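Local structure of N-(5'-phosphoribosyl)anthranilate isomerase (Thermococcus kodakarensis, 5LHF) at residues T27-N32 with I55-T60; Y78-S83 with S100-F105; M85-V90 with G126-D131; R120-I125 with A151-E156; I159-G164 with V177-V182. The protein catalyses the isomerisation of N-(5-phospho-beta-D-ribosyl)anthranilate to 1-(2-carboxyphenylamino)-1-deoxy-D-ribulose 5-phosphate, the third step of tryptophan synthesis from chorismate. One frame throughout, in Å; residues are numbered along the deposited sequence.

Interaction 1: T27-N32 with I55-T60; sequences TGVVVN and IYLVST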
# COMPACT_ATOMS: atom_id res chain seq x y z
N THR A 27 -2.40 8.23 2.92
CA THR A 27 -3.11 7.25 3.73
C THR A 27 -4.04 6.45 2.81
O THR A 27 -3.96 6.55 1.58
CB THR A 27 -3.85 7.95 4.90
OG1 THR A 27 -4.34 6.96 5.81
CG2 THR A 27 -4.99 8.81 4.39
N GLY A 28 -4.87 5.62 3.41
CA GLY A 28 -5.73 4.74 2.65
C GLY A 28 -6.94 4.34 3.46
O GLY A 28 -6.87 4.21 4.68
N VAL A 29 -8.07 4.15 2.77
CA VAL A 29 -9.29 3.67 3.40
C VAL A 29 -9.76 2.42 2.66
O VAL A 29 -9.82 2.41 1.42
CB VAL A 29 -10.38 4.77 3.45
CG1 VAL A 29 -10.73 5.28 2.04
CG2 VAL A 29 -11.62 4.21 4.12
N VAL A 30 -10.08 1.36 3.41
CA VAL A 30 -10.33 0.05 2.82
C VAL A 30 -11.83 -0.15 2.64
O VAL A 30 -12.62 0.09 3.56
CB VAL A 30 -9.74 -1.07 3.70
CG1 VAL A 30 -10.08 -2.46 3.11
CG2 VAL A 30 -8.21 -0.88 3.85
N VAL A 31 -12.23 -0.59 1.44
CA VAL A 31 -13.63 -0.89 1.14
C VAL A 31 -13.70 -2.23 0.42
O VAL A 31 -12.74 -2.67 -0.21
CB VAL A 31 -14.30 0.21 0.27
CG1 VAL A 31 -14.34 1.56 1.00
CG2 VAL A 31 -13.61 0.33 -1.11
N ASN A 32 -14.88 -2.86 0.51
CA ASN A 32 -15.20 -4.05 -0.26
C ASN A 32 -14.02 -5.03 -0.31
O ASN A 32 -13.54 -5.42 -1.38
CB ASN A 32 -15.66 -3.68 -1.68
CG ASN A 32 -16.95 -2.84 -1.69
OD1 ASN A 32 -17.79 -2.96 -0.80
ND2 ASN A 32 -17.12 -2.00 -2.71
N ILE A 55 -5.36 10.21 -0.28
CA ILE A 55 -5.96 9.08 0.43
C ILE A 55 -6.39 8.04 -0.60
O ILE A 55 -7.23 8.32 -1.47
CB ILE A 55 -7.12 9.51 1.35
CG1 ILE A 55 -7.76 8.28 2.02
CG2 ILE A 55 -8.14 10.38 0.61
CD1 ILE A 55 -8.68 8.64 3.17
N TYR A 56 -5.80 6.85 -0.52
CA TYR A 56 -6.12 5.79 -1.46
C TYR A 56 -7.40 5.07 -1.07
O TYR A 56 -7.60 4.72 0.09
CB TYR A 56 -4.96 4.79 -1.53
CG TYR A 56 -3.77 5.36 -2.26
CD1 TYR A 56 -2.87 6.20 -1.61
CD2 TYR A 56 -3.56 5.06 -3.59
CE1 TYR A 56 -1.78 6.74 -2.29
CE2 TYR A 56 -2.50 5.58 -4.27
CZ TYR A 56 -1.60 6.41 -3.63
OH TYR A 56 -0.55 6.92 -4.36
N LEU A 57 -8.27 4.84 -2.06
CA LEU A 57 -9.37 3.89 -1.92
C LEU A 57 -8.78 2.51 -2.13
O LEU A 57 -8.39 2.17 -3.26
CB LEU A 57 -10.48 4.18 -2.93
CG LEU A 57 -11.80 3.42 -2.75
CD1 LEU A 57 -12.51 3.84 -1.45
CD2 LEU A 57 -12.72 3.65 -3.96
N VAL A 58 -8.66 1.72 -1.06
CA VAL A 58 -7.92 0.46 -1.08
C VAL A 58 -8.91 -0.69 -1.16
O VAL A 58 -9.84 -0.78 -0.34
CB VAL A 58 -7.06 0.32 0.18
CG1 VAL A 58 -6.28 -0.98 0.13
CG2 VAL A 58 -6.13 1.55 0.37
N SER A 59 -8.70 -1.61 -2.11
CA SER A 59 -9.65 -2.71 -2.22
C SER A 59 -9.07 -3.89 -2.99
O SER A 59 -8.18 -3.74 -3.84
CB SER A 59 -10.95 -2.27 -2.89
OG SER A 59 -11.92 -3.32 -2.84
N THR A 60 -9.64 -5.06 -2.72
CA THR A 60 -9.36 -6.27 -3.48
C THR A 60 -10.41 -6.52 -4.55
O THR A 60 -10.38 -7.59 -5.18
CB THR A 60 -9.30 -7.46 -2.53
OG1 THR A 60 -10.55 -7.55 -1.83
CG2 THR A 60 -8.16 -7.29 -1.53
O HOH W 1 -13.10 -7.81 -2.94

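Interaction 2: Y78-S83 with S100-F105; sequences YIQVHS and SVMKAF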
# COMPACT_ATOMS: atom_id res chain seq x y z
N TYR A 78 -7.33 8.61 -5.81
CA TYR A 78 -6.28 7.61 -5.74
C TYR A 78 -6.91 6.27 -5.42
O TYR A 78 -7.80 6.20 -4.58
CB TYR A 78 -5.27 7.94 -4.63
CG TYR A 78 -4.51 9.22 -4.88
CD1 TYR A 78 -3.28 9.19 -5.53
CD2 TYR A 78 -5.02 10.44 -4.47
CE1 TYR A 78 -2.58 10.36 -5.77
CE2 TYR A 78 -4.34 11.61 -4.70
CZ TYR A 78 -3.12 11.56 -5.35
OH TYR A 78 -2.43 12.73 -5.59
N ILE A 79 -6.45 5.21 -6.09
CA ILE A 79 -6.93 3.87 -5.78
C ILE A 79 -5.74 2.94 -5.64
O ILE A 79 -4.71 3.10 -6.30
CB ILE A 79 -7.93 3.33 -6.84
CG1 ILE A 79 -7.27 3.13 -8.20
CG2 ILE A 79 -9.13 4.27 -6.97
CD1 ILE A 79 -8.20 2.47 -9.24
N GLN A 80 -5.89 1.98 -4.73
CA GLN A 80 -4.88 0.94 -4.53
C GLN A 80 -5.54 -0.38 -4.90
O GLN A 80 -6.45 -0.84 -4.20
CB GLN A 80 -4.37 0.94 -3.09
CG GLN A 80 -3.48 -0.26 -2.75
CD GLN A 80 -2.67 -0.02 -1.48
OE1 GLN A 80 -2.34 1.11 -1.14
NE2 GLN A 80 -2.43 -1.08 -0.73
N VAL A 81 -5.07 -0.97 -5.99
CA VAL A 81 -5.66 -2.19 -6.53
C VAL A 81 -4.88 -3.37 -5.95
O VAL A 81 -3.73 -3.61 -6.32
CB VAL A 81 -5.63 -2.18 -8.06
CG1 VAL A 81 -6.13 -3.50 -8.63
CG2 VAL A 81 -6.48 -1.03 -8.57
N HIS A 82 -5.51 -4.08 -5.02
CA HIS A 82 -4.98 -5.26 -4.34
C HIS A 82 -5.51 -6.53 -4.97
O HIS A 82 -5.96 -7.45 -4.28
CB HIS A 82 -5.35 -5.22 -2.86
CG HIS A 82 -4.23 -4.84 -1.96
ND1 HIS A 82 -3.23 -5.72 -1.59
CD2 HIS A 82 -3.94 -3.67 -1.33
CE1 HIS A 82 -2.38 -5.11 -0.80
NE2 HIS A 82 -2.79 -3.87 -0.62
N SER A 83 -5.50 -6.59 -6.30
CA SER A 83 -6.03 -7.73 -7.03
C SER A 83 -5.34 -7.76 -8.38
O SER A 83 -4.62 -6.83 -8.75
CB SER A 83 -7.55 -7.66 -7.20
OG SER A 83 -7.90 -6.88 -8.33
N SER A 100 -5.41 8.11 -9.96
CA SER A 100 -4.03 7.64 -9.91
C SER A 100 -4.03 6.27 -9.26
O SER A 100 -4.82 6.03 -8.34
CB SER A 100 -3.14 8.59 -9.11
OG SER A 100 -3.35 9.92 -9.54
N VAL A 101 -3.17 5.37 -9.72
CA VAL A 101 -3.23 3.98 -9.30
C VAL A 101 -1.93 3.56 -8.62
O VAL A 101 -0.84 3.80 -9.15
CB VAL A 101 -3.55 3.03 -10.47
CG1 VAL A 101 -3.66 1.60 -9.95
CG2 VAL A 101 -4.83 3.47 -11.16
N MET A 102 -2.06 2.92 -7.46
CA MET A 102 -0.99 2.13 -6.87
C MET A 102 -1.42 0.67 -6.97
O MET A 102 -2.50 0.31 -6.50
CB MET A 102 -0.71 2.54 -5.42
CG MET A 102 0.32 1.65 -4.66
SD MET A 102 1.42 2.51 -3.50
CE MET A 102 0.22 3.37 -2.48
N LYS A 103 -0.62 -0.15 -7.63
CA LYS A 103 -0.93 -1.56 -7.79
C LYS A 103 -0.13 -2.36 -6.78
O LYS A 103 1.08 -2.19 -6.67
CB LYS A 103 -0.63 -2.03 -9.21
CG LYS A 103 -0.80 -3.53 -9.41
CD LYS A 103 -2.21 -3.92 -9.81
CE LYS A 103 -2.24 -5.39 -10.23
NZ LYS A 103 -2.16 -6.32 -9.07
N ALA A 104 -0.81 -3.24 -6.04
CA ALA A 104 -0.16 -4.12 -5.08
C ALA A 104 0.12 -5.48 -5.70
O ALA A 104 -0.74 -6.06 -6.39
CB ALA A 104 -1.03 -4.27 -3.83
N PHE A 105 1.33 -5.99 -5.47
CA PHE A 105 1.77 -7.29 -5.96
C PHE A 105 2.20 -8.16 -4.79
O PHE A 105 2.96 -7.71 -3.93
CB PHE A 105 2.95 -7.16 -6.94
CG PHE A 105 2.62 -6.46 -8.22
CD1 PHE A 105 2.15 -7.17 -9.32
CD2 PHE A 105 2.77 -5.08 -8.32
CE1 PHE A 105 1.84 -6.51 -10.50
CE2 PHE A 105 2.46 -4.43 -9.50
CZ PHE A 105 2.00 -5.15 -10.59

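Interaction 3: M85-V90 with G126-D131; sequences MHPKAV and GQYEVD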
# COMPACT_ATOMS: atom_id res chain seq x y z
N MET A 85 -6.70 -7.58 -11.35
CA MET A 85 -7.51 -7.01 -12.42
C MET A 85 -6.61 -6.63 -13.59
O MET A 85 -5.46 -6.22 -13.42
CB MET A 85 -8.26 -5.78 -11.89
CG MET A 85 -9.21 -5.13 -12.86
SD MET A 85 -10.19 -3.84 -12.03
CE MET A 85 -8.87 -2.83 -11.36
N HIS A 86 -7.16 -6.76 -14.80
CA HIS A 86 -6.34 -6.64 -16.00
C HIS A 86 -5.79 -5.22 -16.16
O HIS A 86 -6.48 -4.25 -15.85
CB HIS A 86 -7.16 -7.03 -17.23
CG HIS A 86 -6.33 -7.33 -18.44
ND1 HIS A 86 -5.72 -6.35 -19.19
CD2 HIS A 86 -6.00 -8.51 -19.02
CE1 HIS A 86 -5.06 -6.92 -20.19
NE2 HIS A 86 -5.21 -8.23 -20.10
N PRO A 87 -4.56 -5.07 -16.67
CA PRO A 87 -4.04 -3.71 -16.93
C PRO A 87 -4.96 -2.89 -17.81
O PRO A 87 -5.05 -1.66 -17.66
CB PRO A 87 -2.69 -3.98 -17.63
CG PRO A 87 -2.28 -5.33 -17.13
CD PRO A 87 -3.56 -6.11 -16.99
N LYS A 88 -5.68 -3.55 -18.72
CA LYS A 88 -6.63 -2.84 -19.55
C LYS A 88 -7.75 -2.25 -18.70
O LYS A 88 -8.14 -1.09 -18.89
CB LYS A 88 -7.16 -3.80 -20.62
CG LYS A 88 -8.29 -3.29 -21.45
CD LYS A 88 -9.67 -3.64 -20.89
CE LYS A 88 -10.60 -3.98 -22.03
NZ LYS A 88 -10.60 -2.87 -22.98
N ALA A 89 -8.27 -3.03 -17.74
CA ALA A 89 -9.27 -2.51 -16.82
C ALA A 89 -8.69 -1.43 -15.91
O ALA A 89 -9.36 -0.43 -15.62
CB ALA A 89 -9.86 -3.66 -16.01
N VAL A 90 -7.45 -1.61 -15.44
CA VAL A 90 -6.78 -0.55 -14.70
C VAL A 90 -6.73 0.73 -15.52
O VAL A 90 -7.01 1.82 -15.02
CB VAL A 90 -5.37 -1.01 -14.28
CG1 VAL A 90 -4.60 0.13 -13.62
CG2 VAL A 90 -5.47 -2.17 -13.31
N GLY A 126 5.81 -5.18 -15.37
CA GLY A 126 5.92 -4.49 -16.65
C GLY A 126 4.62 -4.41 -17.43
O GLY A 126 4.48 -3.55 -18.31
N GLN A 127 3.65 -5.28 -17.12
CA GLN A 127 2.38 -5.29 -17.83
C GLN A 127 1.48 -4.11 -17.49
O GLN A 127 0.51 -3.86 -18.21
CB GLN A 127 1.63 -6.60 -17.54
CG GLN A 127 2.46 -7.85 -17.77
CD GLN A 127 1.66 -9.13 -17.55
OE1 GLN A 127 0.45 -9.08 -17.31
NE2 GLN A 127 2.32 -10.27 -17.64
N TYR A 128 1.77 -3.38 -16.41
CA TYR A 128 0.90 -2.33 -15.92
C TYR A 128 1.51 -0.95 -16.17
O TYR A 128 2.74 -0.80 -16.23
CB TYR A 128 0.61 -2.50 -14.42
CG TYR A 128 -0.30 -3.66 -14.11
CD1 TYR A 128 -1.67 -3.47 -13.94
CD2 TYR A 128 0.19 -4.96 -14.02
CE1 TYR A 128 -2.52 -4.53 -13.67
CE2 TYR A 128 -0.66 -6.03 -13.75
CZ TYR A 128 -2.01 -5.80 -13.58
OH TYR A 128 -2.87 -6.84 -13.31
N GLU A 129 0.64 0.04 -16.30
CA GLU A 129 1.02 1.45 -16.33
C GLU A 129 0.35 2.10 -15.13
O GLU A 129 -0.84 2.42 -15.18
CB GLU A 129 0.59 2.11 -17.64
CG GLU A 129 0.98 1.35 -18.91
CD GLU A 129 0.04 1.60 -20.06
OE1 GLU A 129 -0.73 0.67 -20.40
OE2 GLU A 129 0.04 2.71 -20.61
N VAL A 130 1.11 2.29 -14.05
CA VAL A 130 0.56 2.81 -12.80
C VAL A 130 1.52 3.82 -12.21
O VAL A 130 2.71 3.85 -12.53
CB VAL A 130 0.26 1.68 -11.78
CG1 VAL A 130 -0.99 0.93 -12.21
CG2 VAL A 130 1.44 0.72 -11.68
N ASP A 131 0.97 4.68 -11.35
CA ASP A 131 1.79 5.68 -10.68
C ASP A 131 2.79 5.01 -9.73
O ASP A 131 3.95 5.42 -9.65
CB ASP A 131 0.90 6.67 -9.92
CG ASP A 131 1.67 7.87 -9.37
OD1 ASP A 131 2.40 8.52 -10.15
OD2 ASP A 131 1.55 8.17 -8.15
O HOH W 2 -2.14 -0.53 -16.64

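Interaction 4: R120-I125 with A151-E156; sequences RLLELI and AIIAKE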
# COMPACT_ATOMS: atom_id res chain seq x y z
N ARG A 120 10.26 -13.39 -12.34
CA ARG A 120 8.84 -13.55 -12.56
C ARG A 120 8.07 -12.30 -12.13
O ARG A 120 7.11 -11.89 -12.80
CB ARG A 120 8.35 -14.78 -11.79
CG ARG A 120 6.86 -15.07 -11.87
CD ARG A 120 6.55 -16.38 -11.15
NE ARG A 120 7.74 -17.23 -11.06
CZ ARG A 120 8.40 -17.47 -9.94
NH1 ARG A 120 7.99 -16.93 -8.80
NH2 ARG A 120 9.48 -18.25 -9.95
N LEU A 121 8.49 -11.66 -11.04
CA LEU A 121 7.73 -10.52 -10.55
C LEU A 121 7.88 -9.33 -11.48
O LEU A 121 6.91 -8.60 -11.72
CB LEU A 121 8.16 -10.16 -9.13
CG LEU A 121 7.33 -9.08 -8.42
CD1 LEU A 121 5.83 -9.30 -8.66
CD2 LEU A 121 7.66 -9.05 -6.93
N LEU A 122 9.08 -9.13 -12.03
CA LEU A 122 9.31 -8.00 -12.92
C LEU A 122 8.48 -8.12 -14.19
O LEU A 122 8.03 -7.11 -14.74
CB LEU A 122 10.80 -7.89 -13.27
CG LEU A 122 11.67 -7.20 -12.22
CD1 LEU A 122 13.16 -7.44 -12.51
CD2 LEU A 122 11.38 -5.72 -12.18
N GLU A 123 8.29 -9.34 -14.70
CA GLU A 123 7.52 -9.46 -15.93
C GLU A 123 6.04 -9.15 -15.69
O GLU A 123 5.39 -8.58 -16.57
CB GLU A 123 7.70 -10.84 -16.57
CG GLU A 123 7.28 -12.04 -15.73
CD GLU A 123 5.78 -12.33 -15.76
OE1 GLU A 123 5.11 -11.97 -16.76
OE2 GLU A 123 5.26 -12.91 -14.78
N LEU A 124 5.51 -9.48 -14.51
CA LEU A 124 4.13 -9.10 -14.20
C LEU A 124 4.01 -7.59 -14.05
O LEU A 124 3.06 -6.98 -14.55
CB LEU A 124 3.66 -9.82 -12.94
CG LEU A 124 2.21 -9.55 -12.51
CD1 LEU A 124 1.22 -9.84 -13.66
CD2 LEU A 124 1.84 -10.34 -11.25
N ILE A 125 4.98 -6.97 -13.38
CA ILE A 125 4.93 -5.53 -13.12
C ILE A 125 4.98 -4.74 -14.43
O ILE A 125 4.27 -3.74 -14.60
CB ILE A 125 6.07 -5.14 -12.16
CG1 ILE A 125 5.83 -5.80 -10.81
CG2 ILE A 125 6.18 -3.63 -12.04
CD1 ILE A 125 6.96 -5.60 -9.79
N ALA A 151 14.37 -6.46 -2.92
CA ALA A 151 15.56 -5.65 -3.12
C ALA A 151 15.97 -5.61 -4.59
O ALA A 151 16.43 -4.57 -5.07
CB ALA A 151 16.71 -6.18 -2.25
N ILE A 152 15.77 -6.71 -5.31
CA ILE A 152 16.07 -6.70 -6.74
C ILE A 152 15.07 -5.83 -7.49
O ILE A 152 15.45 -5.05 -8.38
CB ILE A 152 16.10 -8.14 -7.29
CG1 ILE A 152 17.25 -8.93 -6.65
CG2 ILE A 152 16.23 -8.13 -8.80
CD1 ILE A 152 17.23 -10.44 -6.95
N ILE A 153 13.78 -5.93 -7.15
CA ILE A 153 12.76 -5.12 -7.80
C ILE A 153 13.01 -3.63 -7.56
O ILE A 153 12.77 -2.80 -8.44
CB ILE A 153 11.36 -5.52 -7.31
CG1 ILE A 153 11.16 -7.04 -7.37
CG2 ILE A 153 10.29 -4.78 -8.11
CD1 ILE A 153 11.19 -7.62 -8.75
N ALA A 154 13.47 -3.28 -6.35
CA ALA A 154 13.60 -1.88 -5.97
C ALA A 154 14.68 -1.16 -6.77
O ALA A 154 14.69 0.08 -6.78
CB ALA A 154 13.91 -1.75 -4.47
N LYS A 155 15.58 -1.89 -7.43
CA LYS A 155 16.58 -1.25 -8.27
C LYS A 155 15.98 -0.76 -9.58
O LYS A 155 16.50 0.20 -10.17
CB LYS A 155 17.74 -2.21 -8.54
CG LYS A 155 18.51 -2.58 -7.28
CD LYS A 155 19.56 -3.63 -7.55
CE LYS A 155 20.06 -4.26 -6.26
NZ LYS A 155 21.20 -5.18 -6.51
N GLU A 156 14.89 -1.38 -10.05
CA GLU A 156 14.25 -1.06 -11.32
C GLU A 156 13.07 -0.11 -11.19
O GLU A 156 12.75 0.60 -12.14
CB GLU A 156 13.77 -2.33 -12.02
CG GLU A 156 14.87 -3.27 -12.45
CD GLU A 156 16.04 -2.55 -13.09
OE1 GLU A 156 15.81 -1.78 -14.05
OE2 GLU A 156 17.19 -2.75 -12.63

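Interaction 5: I159-G164 with V177-V182; sequences IVLAGG and VKPAGV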
# COMPACT_ATOMS: atom_id res chain seq x y z
N ILE A 159 9.74 1.39 -5.59
CA ILE A 159 8.62 0.61 -5.07
C ILE A 159 8.27 1.07 -3.65
O ILE A 159 9.07 1.68 -2.95
CB ILE A 159 8.92 -0.90 -5.11
CG1 ILE A 159 10.09 -1.25 -4.19
CG2 ILE A 159 9.20 -1.36 -6.56
CD1 ILE A 159 9.71 -2.04 -2.97
N VAL A 160 7.04 0.76 -3.24
CA VAL A 160 6.58 0.95 -1.87
C VAL A 160 6.58 -0.42 -1.21
O VAL A 160 5.88 -1.34 -1.66
CB VAL A 160 5.17 1.58 -1.82
CG1 VAL A 160 4.70 1.72 -0.37
CG2 VAL A 160 5.15 2.92 -2.53
N LEU A 161 7.37 -0.58 -0.15
CA LEU A 161 7.46 -1.84 0.57
C LEU A 161 6.38 -1.92 1.64
O LEU A 161 6.20 -0.98 2.41
CB LEU A 161 8.84 -1.98 1.23
CG LEU A 161 9.14 -3.31 1.94
CD1 LEU A 161 9.18 -4.48 0.96
CD2 LEU A 161 10.46 -3.19 2.73
N ALA A 162 5.67 -3.06 1.68
CA ALA A 162 4.56 -3.22 2.61
C ALA A 162 4.56 -4.64 3.17
O ALA A 162 5.28 -5.52 2.69
CB ALA A 162 3.20 -2.94 1.94
N GLY A 163 3.73 -4.85 4.19
CA GLY A 163 3.55 -6.17 4.75
C GLY A 163 4.24 -6.38 6.08
O GLY A 163 5.46 -6.59 6.14
N GLY A 164 3.47 -6.31 7.17
CA GLY A 164 3.97 -6.62 8.49
C GLY A 164 5.05 -5.71 9.03
O GLY A 164 5.80 -6.13 9.91
N VAL A 177 16.03 -3.71 1.74
CA VAL A 177 15.35 -3.60 0.45
C VAL A 177 15.65 -2.27 -0.24
O VAL A 177 15.64 -2.20 -1.47
CB VAL A 177 13.84 -3.78 0.66
CG1 VAL A 177 13.05 -3.55 -0.64
CG2 VAL A 177 13.56 -5.16 1.23
N LYS A 178 15.94 -1.22 0.53
CA LYS A 178 16.12 0.14 0.03
C LYS A 178 14.97 0.58 -0.88
O LYS A 178 15.19 0.94 -2.04
CB LYS A 178 17.46 0.29 -0.67
CG LYS A 178 18.65 0.04 0.24
CD LYS A 178 19.95 0.27 -0.50
CE LYS A 178 21.12 0.29 0.46
NZ LYS A 178 21.24 -1.00 1.20
N PRO A 179 13.74 0.58 -0.38
CA PRO A 179 12.60 1.01 -1.18
C PRO A 179 12.51 2.53 -1.23
O PRO A 179 13.13 3.25 -0.44
CB PRO A 179 11.40 0.42 -0.42
CG PRO A 179 11.83 0.53 1.01
CD PRO A 179 13.35 0.27 1.01
N ALA A 180 11.71 3.02 -2.18
CA ALA A 180 11.39 4.44 -2.24
C ALA A 180 10.31 4.82 -1.24
O ALA A 180 10.20 5.99 -0.88
CB ALA A 180 10.95 4.84 -3.64
N GLY A 181 9.51 3.85 -0.79
CA GLY A 181 8.45 4.14 0.15
C GLY A 181 8.18 2.94 1.04
O GLY A 181 8.64 1.83 0.78
N VAL A 182 7.45 3.20 2.12
CA VAL A 182 7.00 2.14 3.01
C VAL A 182 5.53 2.38 3.30
O VAL A 182 5.07 3.52 3.32
CB VAL A 182 7.80 2.07 4.33
CG1 VAL A 182 9.24 1.57 4.07
CG2 VAL A 182 7.81 3.42 5.03
O HOH W 3 12.69 1.43 -4.74

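Interaction 1: T27-N32 with I55-T60
Ser59 OG gives its proton to Val31 O at 2.8 Å, 34° out of the carbonyl plane, and takes the backbone N-H of Met61. With OG anti to the backbone N (chi1 -173°), the hydroxyl swings across to the other strand, and Val31 O gains a second donor in Ser33 OG. Were the hydroxyl lost to an alanine here, Val31 O would keep Ser33 OG as a donor, but the Met61 N-H would probably be left without its acceptor. Beyond it, water 1 donates to Asn32 O and lies 2.8 Å from Thr60 OG1.

Upstream, residues 27-31 and 55-58 form a parallel ladder: Tyr56 N to Thr27 O, Val29 N to Tyr56 O, Val58 N to Val29 O and Val31 N to Val58 O. Gly28 suits its place because a CB there would collide with Val58 CG2, which lies 3.9 Å from Gly28 CA. Val30 CG2 packs on Val58 CB on that face, which looks into the barrel. On the outer face Thr27 CG2 runs beside Ile55 CG1 (3.7 Å), while Thr27 OG1 bonds to Ile8 O. Leu57 CD1 lies against both methyls of Val31, 3.7 Å from CG2 and 3.8 Å from CG1. Helix 41-50 packs on Val29 and Val31, helix 64-74 on Leu57, and helix 14-20 on Thr27.

This is the join between the second and third strands of a TIM barrel. Its chemistry implies a division of labour: apolar branches and backbone bonds hold the strands together, whereas hydroxyls and water tie the loops at their C-terminal ends.

Interaction 2: Y78-S83 with S100-F105
Tyr78-Val81 pairs in parallel with Ser100-Lys103, the strand axes 4.7 Å apart and only 16° from alignment, through a ladder that ends with Ala104 N bonded to Val81 O. On the outward face, Ile79 CG1 meets Val101 CG2 at 3.9 Å, and Val81 CG2 reaches the other methyl of the same valine, CG1, at 4.1 Å. Beta-branched residues suit this surface, where helix 87-97 lays Val90 and Leu93 over them.

These are the fourth and fifth strands of the TIM barrel, joined through that helix as a beta-alpha-beta unit, and the opposite face belongs to the barrel interior. There Gln80 and Met102 lie side by side, Met102 CE 3.7 Å from Gln80 OE1, which accepts a bond from Lys7 NZ. Tyr78 CD1 touches Ser100 CB, and its ring also meets that of Tyr56.

Past the last bridge, Ala104 CB sits 3.5 Å from the centre of the His82 ring, almost squarely over its face; so small a side chain lets the imidazole lie flat upon it. Lys103 bends at chi2 (89°) and chi4 (75°), curling its NZ back between two carbonyls: Ala104 O at 3.0 Å and Ser83 O at 2.5 Å, a value short enough to be doubtful.

Interaction 3: M85-V90 with G126-D131
Pro87 and Tyr128 bring the two backbones closest, CA to CA 5.2 Å, where the first turn of helix 87-97 meets the irregular chain that follows helix 114-126. The proline lies flat against the tyrosine: Pro87 CG stands 3.5 Å from the centre of the Tyr128 ring, 11° off its normal, a CH-pi contact over the face. A proline is at home in a first helical turn, where its missing N-H costs no helix bond, and its rigid ring offers a firm apolar surface. Val90, one turn on, comes to the ring's edge, with CG2 3.8 Å from Tyr128 CE1, while its other methyl, CG1, meets Val130 CG1.

At the far end of the ring, Tyr128 OH donates to Met85 O at 2.7 Å, so the ring is fixed by a face contact, an edge contact and a polar anchor. A phenylalanine in its place would still offer a face to Pro87 but would probably leave Met85 O without this donor and the ring less firmly held. Lys103 of strand 100-106 also packs against the tyrosine. Water 2 takes the N-H of Glu129 at 2.9 Å and makes a longer bond to Pro87 O.

The helix start is itself capped: His86, at the N-cap, accepts Lys88 N on ND1 at 2.8 Å, the donor lying in the imidazole plane. The arrangement belongs to the outer layer of a TIM barrel, where the loop leading from helix 114-126 to strand 132-136 packs on the beginning of a neighbouring helix.

Interaction 4: R120-I125 with A151-E156
Ile153 CD1 presses against Leu122 CG at 3.5 Å, the closest approach between residues 120-125 and 151-156. The same methyl touches Leu121 CB at 4.0 Å, and the isoleucine's other branch, CG2, meets Ile125 CD1 at 3.8 Å, so one side chain engages three residues of the facing helix. Bent to chi1 -49° and chi2 -65°, it parts CD1 and CG2 toward different neighbours. Leu122 and Ile153 slide past one another in opposite directions, whereas Leu121 crosses Ile153 at about a right angle.

Helices 114-126 and 143-156 are neighbours in the outer ring of the TIM barrel; the axes of 120-125 and 151-156 approach to 10.5 Å and cross at -38°. No hydrogen bond links the two segments; branched aliphatic residues suit a seam made by apolar packing. Leu122 CD2 reaches Glu156 CB at 4.2 Å, and the glutamate then bends so that its carboxylate leads away from the other helix, keeping charge off the apolar contact.

Beneath this shell lies the barrel sheet. Leu121 and Ile153 both rest on Leu135 of strand 132-136, and Ile125 on Ile133, while Phe105 of strand 100-106 touches both Leu121 and Ile125. Tyr157, next in the chain after Glu156, packs against Leu122 and Ile125.

Interaction 5: I159-G164 with V177-V182
Leu161 and Val177 meet tip to tip, CD2 to CG2 at 4.0 Å, within the beta-alpha-beta unit that joins the seventh and eighth strands of the TIM barrel through helix 170-177. This is the packed side. Leu161 CB also rests on Pro179 CB at 3.9 Å, and Ile159 CD1 touches the same proline carbon; the compact, rigid Pro179 ring thus packs on both side chains. Chi1 of -176° turns the Leu161 chain past its own carbonyl carbon toward helix 170-177, where it also touches Ala173.

The strands themselves come close, Val160 and Gly181 having CA atoms 4.2 Å apart. Glycine fits because a CB would stand only 3.2 Å from Val160 CG2. Leu161 N bonds to Gly181 O at 2.9 Å, its donor lying well above the carbonyl plane.

The outer side of the turn, at Lys178 and Ala180, is looser. Lys178 leaves the helix with positive phi; it is exposed and takes no part across the contact, its NZ bonding to Arg175 O. At the other end, Gly163 and Gly164 continue the chain into a loop of the kind that probably binds substrate phosphate, as in related barrels. Near the turn, Ile159 O takes Gly181 N at 3.1 Å and a weak bond from Ala180 N, while water 3 accepts Ile159 N, also at 3.1 Å.

From the N terminus, interaction 1 closes the first loop, bringing strand 55-59 beside strand 26-30. Interaction 2 follows in series and shares the sheet, since strands 55-59 and 78-81 are neighbours. Interaction 3 opens within the 78-105 span and closes beyond it, so the two cross, and Val101 packs against Val130. Interaction 4 crosses interaction 3 in turn, starting at 120 before residues 126-131 are reached; Phe105 ties it to interaction 2. Interaction 5 closes the last loop in series, with Ile159 and Val177 against helix 143-156. Interactions 1, 2 and 5 thus stitch the barrel wall, while 3 and 4 join its outer layer.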